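Methylmalonyl-CoA carboxyltransferase 12S subunit (Propionibacterium freudenreichii, PDB 1ON3) transfers the carboxyl group of methylmalonyl-CoA to the biotin of the 1.3S subunit and, as a homohexamer, forms the core of the transcarboxylase complex. Local coordinates at residues 365-373 with 412-420; 401-412 with 426-437. One frame throughout, in Å; residues are numbered along the deposited sequence.

Contacts 1 and 2 are neighbours in the C-terminal carboxyltransferase half, their centres about 8 Å apart. Strands 364-370 and 402-407 lie side by side in one sheet; contact 1 covers a face of the first with 412-420, and contact 2 joins the second to its other neighbour, 427-430. Two polar contacts stitch them together: T404 OG1 lies 2.7 Å from C419 O, and V370 N lies 2.7 Å from K409 O, both probable hydrogen bonds. The two contacts share G412, where strand 409-411 passes into helix 412-416 and G412 CA comes within 3.5 Å of CS3 of methylmalonyl-CoA, which residues of a second subunit also bind.

Contact 1: 365-373 with 412-420; sequences VQLVDVPGF and GGSYLAMCN. With MCA (methylmalonyl-coenzyme A), chain L.
M418 packs against strand 364-370 through CB, CG and its terminal methyl. Its CB lies on V368 CG2 at 3.6 Å, the two side chains sliding past each other in opposite directions. CG stands more loosely against V370 CG1, at 4.3 Å. Beyond it the chain folds at chi2 (-64°) and again at chi3 (-69°), which curls the methyl back to the strand, where CE ends 3.9 Å from the carbonyl oxygen of L367. The backbone oxygen of M418 meets Q366, whose CG lies 3.3 Å from it. The amide of Q366 is bonded to other partners, NE2 to T404 OG1 and OE1 to Y395 OH of helix 384-397; NE2 also lies 3.9 Å from C419 CB.

Nearer the substrate, S414 fills the angle where the strand gives way to the loop at P371 and G372. Its CB is 3.5 Å from V370 CG2, while OG touches both V370 methyls and the CA of G372. OG is turned back between its own backbone N and carbonyl carbon, and its hydrogen bond goes to Y411 O, in the strand just before. F373 closes this end: CE1 reaches S414 N at 3.6 Å, CZ touches the methyl of A417, and Y184 of a second subunit meets the ring.

The helix held by this packing begins beside the substrate. G413 N donates a nearly straight bond (2.9 Å, 169°) to OS5, a carboxylate oxygen of methylmalonyl-CoA, and the helix dipole would probably favour that charge. A peptide N-H at a helix start binding an acyl-CoA oxygen recalls the oxyanion hole of the crotonase fold and is consistent with that ancestry, although here the bond goes to the carboxylate and not to the thioester oxygen.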
loop_
_atom_site.group_PDB
_atom_site.type_symbol
_atom_site.label_atom_id
_atom_site.label_comp_id
_atom_site.label_asym_id
_atom_site.label_seq_id
_atom_site.Cartn_x
_atom_site.Cartn_y
_atom_site.Cartn_z
ATOM N N VAL E 365 23.666 -18.663 8.553
ATOM C CA VAL E 365 24.884 -18.679 9.350
ATOM C C VAL E 365 26.032 -19.214 8.501
ATOM O O VAL E 365 25.965 -20.327 7.973
ATOM C CB VAL E 365 24.713 -19.580 10.600
ATOM C CG1 VAL E 365 26.022 -19.644 11.395
ATOM C CG2 VAL E 365 23.585 -19.035 11.472
ATOM N N GLN E 366 27.072 -18.401 8.363
ATOM C CA GLN E 366 28.258 -18.765 7.583
ATOM C C GLN E 366 29.451 -19.106 8.473
ATOM O O GLN E 366 29.699 -18.427 9.477
ATOM C CB GLN E 366 28.689 -17.603 6.663
ATOM C CG GLN E 366 27.747 -17.290 5.490
ATOM C CD GLN E 366 26.366 -16.848 5.949
ATOM O OE1 GLN E 366 25.365 -17.487 5.624
ATOM N NE2 GLN E 366 26.308 -15.748 6.707
ATOM N N LEU E 367 30.175 -20.162 8.101
ATOM C CA LEU E 367 31.401 -20.568 8.798
ATOM C C LEU E 367 32.454 -20.470 7.691
ATOM O O LEU E 367 32.431 -21.233 6.723
ATOM C CB LEU E 367 31.290 -21.995 9.330
ATOM C CG LEU E 367 30.162 -22.216 10.338
ATOM C CD1 LEU E 367 30.204 -23.680 10.803
ATOM C CD2 LEU E 367 30.295 -21.251 11.520
ATOM N N VAL E 368 33.370 -19.516 7.840
ATOM C CA VAL E 368 34.363 -19.239 6.813
ATOM C C VAL E 368 35.811 -19.699 6.990
ATOM O O VAL E 368 36.446 -19.444 8.013
ATOM C CB VAL E 368 34.387 -17.712 6.515
ATOM C CG1 VAL E 368 35.323 -17.413 5.341
ATOM C CG2 VAL E 368 32.980 -17.209 6.209
ATOM N N ASP E 369 36.311 -20.368 5.956
ATOM C CA ASP E 369 37.691 -20.830 5.873
ATOM C C ASP E 369 37.883 -21.091 4.382
ATOM O O ASP E 369 37.857 -22.230 3.929
ATOM C CB ASP E 369 37.911 -22.117 6.670
ATOM C CG ASP E 369 39.386 -22.431 6.849
ATOM O OD1 ASP E 369 40.208 -21.754 6.188
ATOM O OD2 ASP E 369 39.728 -23.344 7.634
ATOM N N VAL E 370 38.058 -20.016 3.619
ATOM C CA VAL E 370 38.182 -20.108 2.166
ATOM C C VAL E 370 39.405 -19.333 1.663
ATOM O O VAL E 370 39.559 -18.140 1.932
ATOM C CB VAL E 370 36.857 -19.590 1.499
ATOM C CG1 VAL E 370 36.619 -18.113 1.851
ATOM C CG2 VAL E 370 36.895 -19.806 -0.019
ATOM N N PRO E 371 40.284 -20.001 0.914
ATOM C CA PRO E 371 41.504 -19.374 0.384
ATOM C C PRO E 371 41.357 -18.650 -0.949
ATOM O O PRO E 371 42.290 -17.983 -1.406
ATOM C CB PRO E 371 42.453 -20.553 0.287
ATOM C CG PRO E 371 41.543 -21.612 -0.248
ATOM C CD PRO E 371 40.246 -21.436 0.563
ATOM N N GLY E 372 40.196 -18.800 -1.575
ATOM C CA GLY E 372 39.918 -18.158 -2.851
ATOM C C GLY E 372 39.086 -19.087 -3.718
ATOM O O GLY E 372 38.561 -20.097 -3.225
ATOM N N PHE E 373 38.940 -18.747 -4.998
ATOM C CA PHE E 373 38.213 -19.612 -5.915
ATOM C C PHE E 373 39.233 -20.587 -6.505
ATOM O O PHE E 373 40.440 -20.321 -6.525
ATOM C CB PHE E 373 37.522 -18.802 -7.019
ATOM C CG PHE E 373 36.352 -17.986 -6.524
ATOM C CD1 PHE E 373 36.537 -16.693 -6.041
ATOM C CD2 PHE E 373 35.075 -18.535 -6.496
ATOM C CE1 PHE E 373 35.464 -15.960 -5.535
ATOM C CE2 PHE E 373 33.993 -17.815 -5.993
ATOM C CZ PHE E 373 34.194 -16.521 -5.511
ATOM N N GLY E 412 40.230 -12.411 -0.302
ATOM C CA GLY E 412 39.621 -11.697 -1.409
ATOM C C GLY E 412 38.137 -11.873 -1.675
ATOM O O GLY E 412 37.311 -11.866 -0.754
ATOM N N GLY E 413 37.807 -12.015 -2.954
ATOM C CA GLY E 413 36.415 -12.159 -3.349
ATOM C C GLY E 413 35.707 -13.367 -2.786
ATOM O O GLY E 413 34.481 -13.347 -2.632
ATOM N N SER E 414 36.447 -14.420 -2.446
ATOM C CA SER E 414 35.780 -15.612 -1.931
ATOM C C SER E 414 35.242 -15.334 -0.537
ATOM O O SER E 414 34.222 -15.890 -0.140
ATOM C CB SER E 414 36.725 -16.826 -1.917
ATOM O OG SER E 414 37.735 -16.696 -0.938
ATOM N N TYR E 415 35.918 -14.451 0.191
ATOM C CA TYR E 415 35.502 -14.071 1.545
ATOM C C TYR E 415 34.230 -13.229 1.429
ATOM O O TYR E 415 33.256 -13.442 2.161
ATOM C CB TYR E 415 36.628 -13.271 2.228
ATOM C CG TYR E 415 36.200 -12.303 3.315
ATOM C CD1 TYR E 415 36.471 -10.948 3.199
ATOM C CD2 TYR E 415 35.576 -12.752 4.482
ATOM C CE1 TYR E 415 36.145 -10.054 4.215
ATOM C CE2 TYR E 415 35.245 -11.865 5.512
ATOM C CZ TYR E 415 35.538 -10.519 5.371
ATOM O OH TYR E 415 35.257 -9.630 6.396
ATOM N N LEU E 416 34.226 -12.286 0.491
ATOM C CA LEU E 416 33.047 -11.454 0.297
ATOM C C LEU E 416 31.858 -12.318 -0.094
ATOM O O LEU E 416 30.726 -12.041 0.297
ATOM C CB LEU E 416 33.304 -10.404 -0.789
ATOM C CG LEU E 416 34.454 -9.441 -0.452
ATOM C CD1 LEU E 416 34.615 -8.431 -1.586
ATOM C CD2 LEU E 416 34.156 -8.731 0.883
ATOM N N ALA E 417 32.128 -13.363 -0.867
ATOM C CA ALA E 417 31.087 -14.281 -1.331
ATOM C C ALA E 417 30.476 -15.072 -0.180
ATOM O O ALA E 417 29.381 -15.620 -0.318
ATOM C CB ALA E 417 31.659 -15.229 -2.363
ATOM N N MET E 418 31.188 -15.136 0.944
ATOM C CA MET E 418 30.696 -15.845 2.117
ATOM C C MET E 418 30.003 -14.896 3.094
ATOM O O MET E 418 29.924 -15.161 4.296
ATOM C CB MET E 418 31.828 -16.588 2.820
ATOM C CG MET E 418 32.380 -17.775 2.035
ATOM S SD MET E 418 31.162 -19.090 1.802
ATOM C CE MET E 418 31.000 -19.699 3.485
ATOM N N CYS E 419 29.526 -13.779 2.550
ATOM C CA CYS E 419 28.769 -12.777 3.289
ATOM C C CYS E 419 29.466 -12.061 4.446
ATOM O O CYS E 419 29.283 -12.429 5.607
ATOM C CB CYS E 419 27.469 -13.402 3.805
ATOM S SG CYS E 419 26.205 -12.200 4.249
ATOM N N ASN E 420 30.246 -11.025 4.135
ATOM C CA ASN E 420 30.912 -10.259 5.186
ATOM C C ASN E 420 29.987 -9.085 5.527
ATOM O O ASN E 420 28.856 -9.022 5.030
ATOM C CB ASN E 420 32.286 -9.773 4.697
ATOM C CG ASN E 420 32.201 -8.514 3.863
ATOM O OD1 ASN E 420 31.289 -8.353 3.050
ATOM N ND2 ASN E 420 33.165 -7.614 4.055
HETATM C C8 MCA L . 48.611 -3.399 -10.606
HETATM N N9 MCA L . 49.380 -2.493 -9.870
HETATM C C4 MCA L . 48.877 -2.573 -8.589
HETATM C C5 MCA L . 47.834 -3.527 -8.648
HETATM N N7 MCA L . 47.688 -4.031 -9.927
HETATM N N3 MCA L . 49.290 -1.873 -7.459
HETATM C C2 MCA L . 48.561 -2.200 -6.338
HETATM N N1 MCA L . 47.533 -3.103 -6.273
HETATM C C6 MCA L . 47.135 -3.795 -7.415
HETATM N N6 MCA L . 46.124 -4.663 -7.293
HETATM C "C1'" MCA L . 50.405 -1.666 -10.213
HETATM C "C2'" MCA L . 51.590 -2.521 -10.657
HETATM O "O2'" MCA L . 52.282 -3.028 -9.551
HETATM C "C3'" MCA L . 52.324 -1.545 -11.559
HETATM O "O3'" MCA L . 53.198 -0.733 -10.777
HETATM C "C4'" MCA L . 51.196 -0.751 -12.265
HETATM O "O4'" MCA L . 50.045 -0.872 -11.343
HETATM C "C5'" MCA L . 50.667 -1.273 -13.662
HETATM O "O5'" MCA L . 51.280 -2.270 -13.921
HETATM P P1 MCA L . 52.108 -3.026 -14.742
HETATM O O11 MCA L . 52.657 -4.135 -14.160
HETATM O O12 MCA L . 52.916 -1.999 -15.016
HETATM O O6 MCA L . 51.318 -3.669 -16.026
HETATM P P2 MCA L . 50.717 -4.302 -17.031
HETATM O O21 MCA L . 51.946 -4.902 -17.264
HETATM O O22 MCA L . 49.941 -3.598 -17.952
HETATM O O7 MCA L . 49.793 -5.436 -16.341
HETATM C CPB MCA L . 48.980 -5.219 -15.476
HETATM C CPA MCA L . 48.089 -6.205 -14.737
HETATM C CP7 MCA L . 49.136 -6.623 -13.678
HETATM C CP9 MCA L . 47.456 -7.260 -15.671
HETATM C CP8 MCA L . 46.934 -5.387 -14.124
HETATM O OP3 MCA L . 49.574 -5.695 -12.988
HETATM C CP6 MCA L . 48.852 -7.577 -12.654
HETATM O OP2 MCA L . 48.367 -8.704 -13.014
HETATM N NP2 MCA L . 49.152 -7.270 -11.228
HETATM C CP5 MCA L . 48.034 -7.425 -10.358
HETATM C CP4 MCA L . 46.901 -8.243 -10.078
HETATM C CP3 MCA L . 46.404 -8.634 -8.768
HETATM O OP1 MCA L . 47.232 -9.615 -8.340
HETATM N NP1 MCA L . 45.293 -8.237 -7.878
HETATM C CP2 MCA L . 45.263 -8.982 -6.645
HETATM C CP1 MCA L . 43.928 -8.748 -6.073
HETATM P P3 MCA L . 54.486 0.320 -10.893
HETATM O O31 MCA L . 55.329 -0.837 -11.359
HETATM O O32 MCA L . 54.834 0.769 -9.493
HETATM O O33 MCA L . 54.479 1.432 -11.921
HETATM S S MCA L . 43.583 -9.437 -4.746
HETATM C CS1 MCA L . 42.183 -8.646 -5.007
HETATM O OS1 MCA L . 41.740 -7.871 -5.902
HETATM C CS2 MCA L . 41.122 -9.559 -4.861
HETATM C CS3 MCA L . 40.248 -9.305 -3.891
HETATM C CS4 MCA L . 40.585 -10.809 -5.600
HETATM O OS4 MCA L . 40.838 -10.912 -6.790
HETATM O OS5 MCA L . 39.929 -11.657 -4.965
#

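Contact 2: 401-412 with 426-437; sequences PKITVVLRKAYG and DAVYAWPSAEIA. With MCA (methylmalonyl-coenzyme A), chain L.
Segments 401-412 and 426-437 run parallel as two strand pairs, 402-407 with 427-430 (axes 4.7 Å apart, 12°) and 409-411 with 435-437, separated by a corner at R408 and a type I turn from W431 to A434. D426 opens the first pair: its OD2 accepts K402 N at 2.9 Å through the anti lone pair, while K509 forms a salt bridge to the same carboxylate oxygen. I403 CD1 packs on the methyl of A427, and on the other face V406 CG1 touches A434 CB at 3.7 Å; the V406 side chain crosses that of I436 at about a right angle.

At the corner, L407 CD2 lies over the six-membered ring of W431, 3.6 Å from its centroid, and V405 CG1 reaches NE1. With an alanine in place of W431, the L407 methyl would probably lose the aromatic face it lies on and a gap would open beside V405. S433 OG donates to L407 O at 2.7 Å. E435, extended beyond CG, brings OE1 to 2.9 Å from Y411 OH with ring and carboxylate planes 84° apart; its OE2 makes a long salt bridge to K409 NZ (3.7 Å).

Helix 495-505 packs on I403, V405 and Y429, strand 364-370 flanks 402-407, and Y415 of helix 412-416 rests on A410 and I436.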
loop_
_atom_site.group_PDB
_atom_site.type_symbol
_atom_site.label_atom_id
_atom_site.label_comp_id
_atom_site.label_asym_id
_atom_site.label_seq_id
_atom_site.Cartn_x
_atom_site.Cartn_y
_atom_site.Cartn_z
ATOM N N PRO E 401 18.181 -12.544 8.809
ATOM C CA PRO E 401 19.371 -12.288 9.628
ATOM C C PRO E 401 20.526 -13.059 8.982
ATOM O O PRO E 401 20.349 -14.199 8.551
ATOM C CB PRO E 401 18.990 -12.880 10.989
ATOM C CG PRO E 401 17.506 -12.615 11.055
ATOM C CD PRO E 401 17.036 -12.956 9.641
ATOM N N LYS E 402 21.692 -12.425 8.890
ATOM C CA LYS E 402 22.876 -13.059 8.317
ATOM C C LYS E 402 23.999 -12.945 9.339
ATOM O O LYS E 402 24.421 -11.844 9.677
ATOM C CB LYS E 402 23.251 -12.366 7.002
ATOM C CG LYS E 402 22.238 -12.664 5.876
ATOM C CD LYS E 402 22.527 -11.888 4.586
ATOM C CE LYS E 402 22.217 -10.422 4.741
ATOM N NZ LYS E 402 22.502 -9.638 3.506
ATOM N N ILE E 403 24.466 -14.086 9.837
ATOM C CA ILE E 403 25.523 -14.117 10.851
ATOM C C ILE E 403 26.715 -14.895 10.318
ATOM O O ILE E 403 26.580 -16.041 9.876
ATOM C CB ILE E 403 25.036 -14.813 12.133
ATOM C CG1 ILE E 403 23.699 -14.215 12.578
ATOM C CG2 ILE E 403 26.112 -14.706 13.211
ATOM C CD1 ILE E 403 23.770 -12.766 12.996
ATOM N N THR E 404 27.893 -14.288 10.409
ATOM C CA THR E 404 29.087 -14.899 9.870
ATOM C C THR E 404 30.232 -15.058 10.879
ATOM O O THR E 404 30.593 -14.121 11.579
ATOM C CB THR E 404 29.571 -14.063 8.660
ATOM O OG1 THR E 404 28.588 -14.145 7.610
ATOM C CG2 THR E 404 30.918 -14.551 8.150
ATOM N N VAL E 405 30.792 -16.254 10.930
ATOM C CA VAL E 405 31.900 -16.556 11.823
ATOM C C VAL E 405 33.095 -16.943 10.960
ATOM O O VAL E 405 33.029 -17.898 10.173
ATOM C CB VAL E 405 31.548 -17.726 12.786
ATOM C CG1 VAL E 405 32.725 -18.017 13.717
ATOM C CG2 VAL E 405 30.315 -17.358 13.627
ATOM N N VAL E 406 34.185 -16.191 11.090
ATOM C CA VAL E 406 35.383 -16.487 10.312
ATOM C C VAL E 406 36.307 -17.386 11.126
ATOM O O VAL E 406 36.881 -16.947 12.123
ATOM C CB VAL E 406 36.135 -15.196 9.917
ATOM C CG1 VAL E 406 37.354 -15.553 9.074
ATOM C CG2 VAL E 406 35.201 -14.269 9.151
ATOM N N LEU E 407 36.447 -18.637 10.683
ATOM C CA LEU E 407 37.276 -19.635 11.358
ATOM C C LEU E 407 38.751 -19.495 11.036
ATOM O O LEU E 407 39.596 -19.557 11.932
ATOM C CB LEU E 407 36.841 -21.057 10.969
ATOM C CG LEU E 407 35.351 -21.414 11.086
ATOM C CD1 LEU E 407 35.156 -22.877 10.702
ATOM C CD2 LEU E 407 34.847 -21.176 12.502
ATOM N N ARG E 408 39.074 -19.324 9.758
ATOM C CA ARG E 408 40.477 -19.221 9.392
ATOM C C ARG E 408 40.686 -18.371 8.141
ATOM O O ARG E 408 40.537 -17.151 8.198
ATOM C CB ARG E 408 41.046 -20.639 9.220
ATOM C CG ARG E 408 42.558 -20.739 9.308
ATOM C CD ARG E 408 43.002 -22.187 9.593
ATOM N NE ARG E 408 42.552 -23.139 8.574
ATOM C CZ ARG E 408 43.000 -24.388 8.467
ATOM N NH1 ARG E 408 43.912 -24.842 9.326
ATOM N NH2 ARG E 408 42.561 -25.178 7.490
ATOM N N LYS E 409 41.028 -18.999 7.017
ATOM C CA LYS E 409 41.259 -18.253 5.783
ATOM C C LYS E 409 39.993 -17.528 5.315
ATOM O O LYS E 409 38.891 -18.077 5.380
ATOM C CB LYS E 409 41.714 -19.188 4.659
ATOM C CG LYS E 409 43.047 -19.882 4.868
ATOM C CD LYS E 409 44.195 -18.883 4.943
ATOM C CE LYS E 409 45.552 -19.596 4.874
ATOM N NZ LYS E 409 45.687 -20.673 5.897
ATOM N N ALA E 410 40.161 -16.302 4.829
ATOM C CA ALA E 410 39.044 -15.503 4.308
ATOM C C ALA E 410 39.693 -14.536 3.322
ATOM O O ALA E 410 39.876 -13.357 3.604
ATOM C CB ALA E 410 38.368 -14.751 5.439
ATOM N N TYR E 411 40.030 -15.057 2.149
ATOM C CA TYR E 411 40.736 -14.278 1.140
ATOM C C TYR E 411 39.936 -13.676 -0.012
ATOM O O TYR E 411 39.123 -14.352 -0.637
ATOM C CB TYR E 411 41.843 -15.139 0.530
ATOM C CG TYR E 411 43.020 -15.455 1.438
ATOM C CD1 TYR E 411 43.030 -15.069 2.780
ATOM C CD2 TYR E 411 44.137 -16.124 0.936
ATOM C CE1 TYR E 411 44.132 -15.343 3.602
ATOM C CE2 TYR E 411 45.236 -16.400 1.740
ATOM C CZ TYR E 411 45.229 -16.004 3.072
ATOM O OH TYR E 411 46.337 -16.240 3.853
ATOM N N GLY E 412 40.230 -12.411 -0.302
ATOM C CA GLY E 412 39.621 -11.697 -1.409
ATOM C C GLY E 412 38.137 -11.873 -1.675
ATOM O O GLY E 412 37.311 -11.866 -0.754
ATOM N N ASP E 426 24.722 -9.170 9.542
ATOM C CA ASP E 426 24.302 -8.377 10.691
ATOM C C ASP E 426 25.293 -8.474 11.846
ATOM O O ASP E 426 25.434 -7.535 12.630
ATOM C CB ASP E 426 22.922 -8.821 11.148
ATOM C CG ASP E 426 21.887 -8.611 10.080
ATOM O OD1 ASP E 426 21.558 -7.446 9.795
ATOM O OD2 ASP E 426 21.418 -9.612 9.513
ATOM N N ALA E 427 25.964 -9.615 11.956
ATOM C CA ALA E 427 26.968 -9.814 12.999
ATOM C C ALA E 427 28.092 -10.653 12.414
ATOM O O ALA E 427 27.837 -11.647 11.730
ATOM C CB ALA E 427 26.357 -10.533 14.212
ATOM N N VAL E 428 29.335 -10.246 12.667
ATOM C CA VAL E 428 30.473 -10.996 12.160
ATOM C C VAL E 428 31.479 -11.230 13.287
ATOM O O VAL E 428 31.837 -10.293 14.004
ATOM C CB VAL E 428 31.173 -10.250 11.008
ATOM C CG1 VAL E 428 32.281 -11.098 10.456
ATOM C CG2 VAL E 428 30.166 -9.917 9.887
ATOM N N TYR E 429 31.919 -12.473 13.460
ATOM C CA TYR E 429 32.899 -12.762 14.507
ATOM C C TYR E 429 34.120 -13.435 13.921
ATOM O O TYR E 429 34.010 -14.226 12.982
ATOM C CB TYR E 429 32.318 -13.677 15.586
ATOM C CG TYR E 429 31.032 -13.178 16.165
ATOM C CD1 TYR E 429 29.815 -13.670 15.708
ATOM C CD2 TYR E 429 31.019 -12.151 17.110
ATOM C CE1 TYR E 429 28.608 -13.148 16.165
ATOM C CE2 TYR E 429 29.803 -11.615 17.579
ATOM C CZ TYR E 429 28.604 -12.125 17.090
ATOM O OH TYR E 429 27.393 -11.601 17.486
ATOM N N ALA E 430 35.282 -13.125 14.485
ATOM C CA ALA E 430 36.530 -13.724 14.036
ATOM C C ALA E 430 37.118 -14.609 15.136
ATOM O O ALA E 430 37.164 -14.207 16.305
ATOM C CB ALA E 430 37.533 -12.628 13.672
ATOM N N TRP E 431 37.522 -15.824 14.774
ATOM C CA TRP E 431 38.176 -16.704 15.731
ATOM C C TRP E 431 39.581 -16.119 15.764
ATOM O O TRP E 431 39.924 -15.311 14.900
ATOM C CB TRP E 431 38.225 -18.138 15.224
ATOM C CG TRP E 431 36.993 -18.944 15.551
ATOM C CD1 TRP E 431 35.749 -18.464 15.870
ATOM C CD2 TRP E 431 36.893 -20.366 15.580
ATOM N NE1 TRP E 431 34.880 -19.513 16.100
ATOM C CE2 TRP E 431 35.560 -20.690 15.928
ATOM C CE3 TRP E 431 37.803 -21.406 15.348
ATOM C CZ2 TRP E 431 35.120 -22.009 16.047
ATOM C CZ3 TRP E 431 37.363 -22.717 15.468
ATOM C CH2 TRP E 431 36.026 -23.007 15.816
ATOM N N PRO E 432 40.416 -16.513 16.746
ATOM C CA PRO E 432 41.775 -15.953 16.794
ATOM C C PRO E 432 42.619 -16.406 15.611
ATOM O O PRO E 432 43.692 -15.871 15.360
ATOM C CB PRO E 432 42.323 -16.481 18.122
ATOM C CG PRO E 432 41.087 -16.669 18.966
ATOM C CD PRO E 432 40.140 -17.306 17.957
ATOM N N SER E 433 42.132 -17.411 14.897
ATOM C CA SER E 433 42.837 -17.951 13.732
ATOM C C SER E 433 42.350 -17.322 12.428
ATOM O O SER E 433 42.823 -17.668 11.332
ATOM C CB SER E 433 42.631 -19.464 13.678
ATOM O OG SER E 433 41.289 -19.795 14.029
ATOM N N ALA E 434 41.410 -16.395 12.547
ATOM C CA ALA E 434 40.854 -15.737 11.372
ATOM C C ALA E 434 41.919 -14.992 10.583
ATOM O O ALA E 434 42.751 -14.269 11.149
ATOM C CB ALA E 434 39.750 -14.779 11.775
ATOM N N GLU E 435 41.876 -15.156 9.266
ATOM C CA GLU E 435 42.833 -14.496 8.416
ATOM C C GLU E 435 42.138 -13.820 7.233
ATOM O O GLU E 435 42.255 -14.274 6.100
ATOM C CB GLU E 435 43.862 -15.514 7.932
ATOM C CG GLU E 435 45.099 -14.891 7.330
ATOM C CD GLU E 435 46.142 -15.927 6.954
ATOM O OE1 GLU E 435 47.249 -15.516 6.557
ATOM O OE2 GLU E 435 45.853 -17.143 7.052
ATOM N N ILE E 436 41.391 -12.757 7.526
ATOM C CA ILE E 436 40.690 -11.969 6.509
ATOM C C ILE E 436 41.765 -11.155 5.794
ATOM O O ILE E 436 42.500 -10.411 6.429
ATOM C CB ILE E 436 39.681 -11.015 7.169
ATOM C CG1 ILE E 436 38.592 -11.837 7.860
ATOM C CG2 ILE E 436 39.101 -10.049 6.126
ATOM C CD1 ILE E 436 37.800 -11.076 8.867
ATOM N N ALA E 437 41.862 -11.297 4.477
ATOM C CA ALA E 437 42.891 -10.585 3.732
ATOM C C ALA E 437 42.523 -10.396 2.267
ATOM O O ALA E 437 41.789 -11.197 1.690
ATOM C CB ALA E 437 44.214 -11.353 3.829
HETATM C C8 MCA L . 48.611 -3.399 -10.606
HETATM N N9 MCA L . 49.380 -2.493 -9.870
HETATM C C4 MCA L . 48.877 -2.573 -8.589
HETATM C C5 MCA L . 47.834 -3.527 -8.648
HETATM N N7 MCA L . 47.688 -4.031 -9.927
HETATM N N3 MCA L . 49.290 -1.873 -7.459
HETATM C C2 MCA L . 48.561 -2.200 -6.338
HETATM N N1 MCA L . 47.533 -3.103 -6.273
HETATM C C6 MCA L . 47.135 -3.795 -7.415
HETATM N N6 MCA L . 46.124 -4.663 -7.293
HETATM C "C1'" MCA L . 50.405 -1.666 -10.213
HETATM C "C2'" MCA L . 51.590 -2.521 -10.657
HETATM O "O2'" MCA L . 52.282 -3.028 -9.551
HETATM C "C3'" MCA L . 52.324 -1.545 -11.559
HETATM O "O3'" MCA L . 53.198 -0.733 -10.777
HETATM C "C4'" MCA L . 51.196 -0.751 -12.265
HETATM O "O4'" MCA L . 50.045 -0.872 -11.343
HETATM C "C5'" MCA L . 50.667 -1.273 -13.662
HETATM O "O5'" MCA L . 51.280 -2.270 -13.921
HETATM P P1 MCA L . 52.108 -3.026 -14.742
HETATM O O11 MCA L . 52.657 -4.135 -14.160
HETATM O O12 MCA L . 52.916 -1.999 -15.016
HETATM O O6 MCA L . 51.318 -3.669 -16.026
HETATM P P2 MCA L . 50.717 -4.302 -17.031
HETATM O O21 MCA L . 51.946 -4.902 -17.264
HETATM O O22 MCA L . 49.941 -3.598 -17.952
HETATM O O7 MCA L . 49.793 -5.436 -16.341
HETATM C CPB MCA L . 48.980 -5.219 -15.476
HETATM C CPA MCA L . 48.089 -6.205 -14.737
HETATM C CP7 MCA L . 49.136 -6.623 -13.678
HETATM C CP9 MCA L . 47.456 -7.260 -15.671
HETATM C CP8 MCA L . 46.934 -5.387 -14.124
HETATM O OP3 MCA L . 49.574 -5.695 -12.988
HETATM C CP6 MCA L . 48.852 -7.577 -12.654
HETATM O OP2 MCA L . 48.367 -8.704 -13.014
HETATM N NP2 MCA L . 49.152 -7.270 -11.228
HETATM C CP5 MCA L . 48.034 -7.425 -10.358
HETATM C CP4 MCA L . 46.901 -8.243 -10.078
HETATM C CP3 MCA L . 46.404 -8.634 -8.768
HETATM O OP1 MCA L . 47.232 -9.615 -8.340
HETATM N NP1 MCA L . 45.293 -8.237 -7.878
HETATM C CP2 MCA L . 45.263 -8.982 -6.645
HETATM C CP1 MCA L . 43.928 -8.748 -6.073
HETATM P P3 MCA L . 54.486 0.320 -10.893
HETATM O O31 MCA L . 55.329 -0.837 -11.359
HETATM O O32 MCA L . 54.834 0.769 -9.493
HETATM O O33 MCA L . 54.479 1.432 -11.921
HETATM S S MCA L . 43.583 -9.437 -4.746
HETATM C CS1 MCA L . 42.183 -8.646 -5.007
HETATM O OS1 MCA L . 41.740 -7.871 -5.902
HETATM C CS2 MCA L . 41.122 -9.559 -4.861
HETATM C CS3 MCA L . 40.248 -9.305 -3.891
HETATM C CS4 MCA L . 40.585 -10.809 -5.600
HETATM O OS4 MCA L . 40.838 -10.912 -6.790
HETATM O OS5 MCA L . 39.929 -11.657 -4.965
#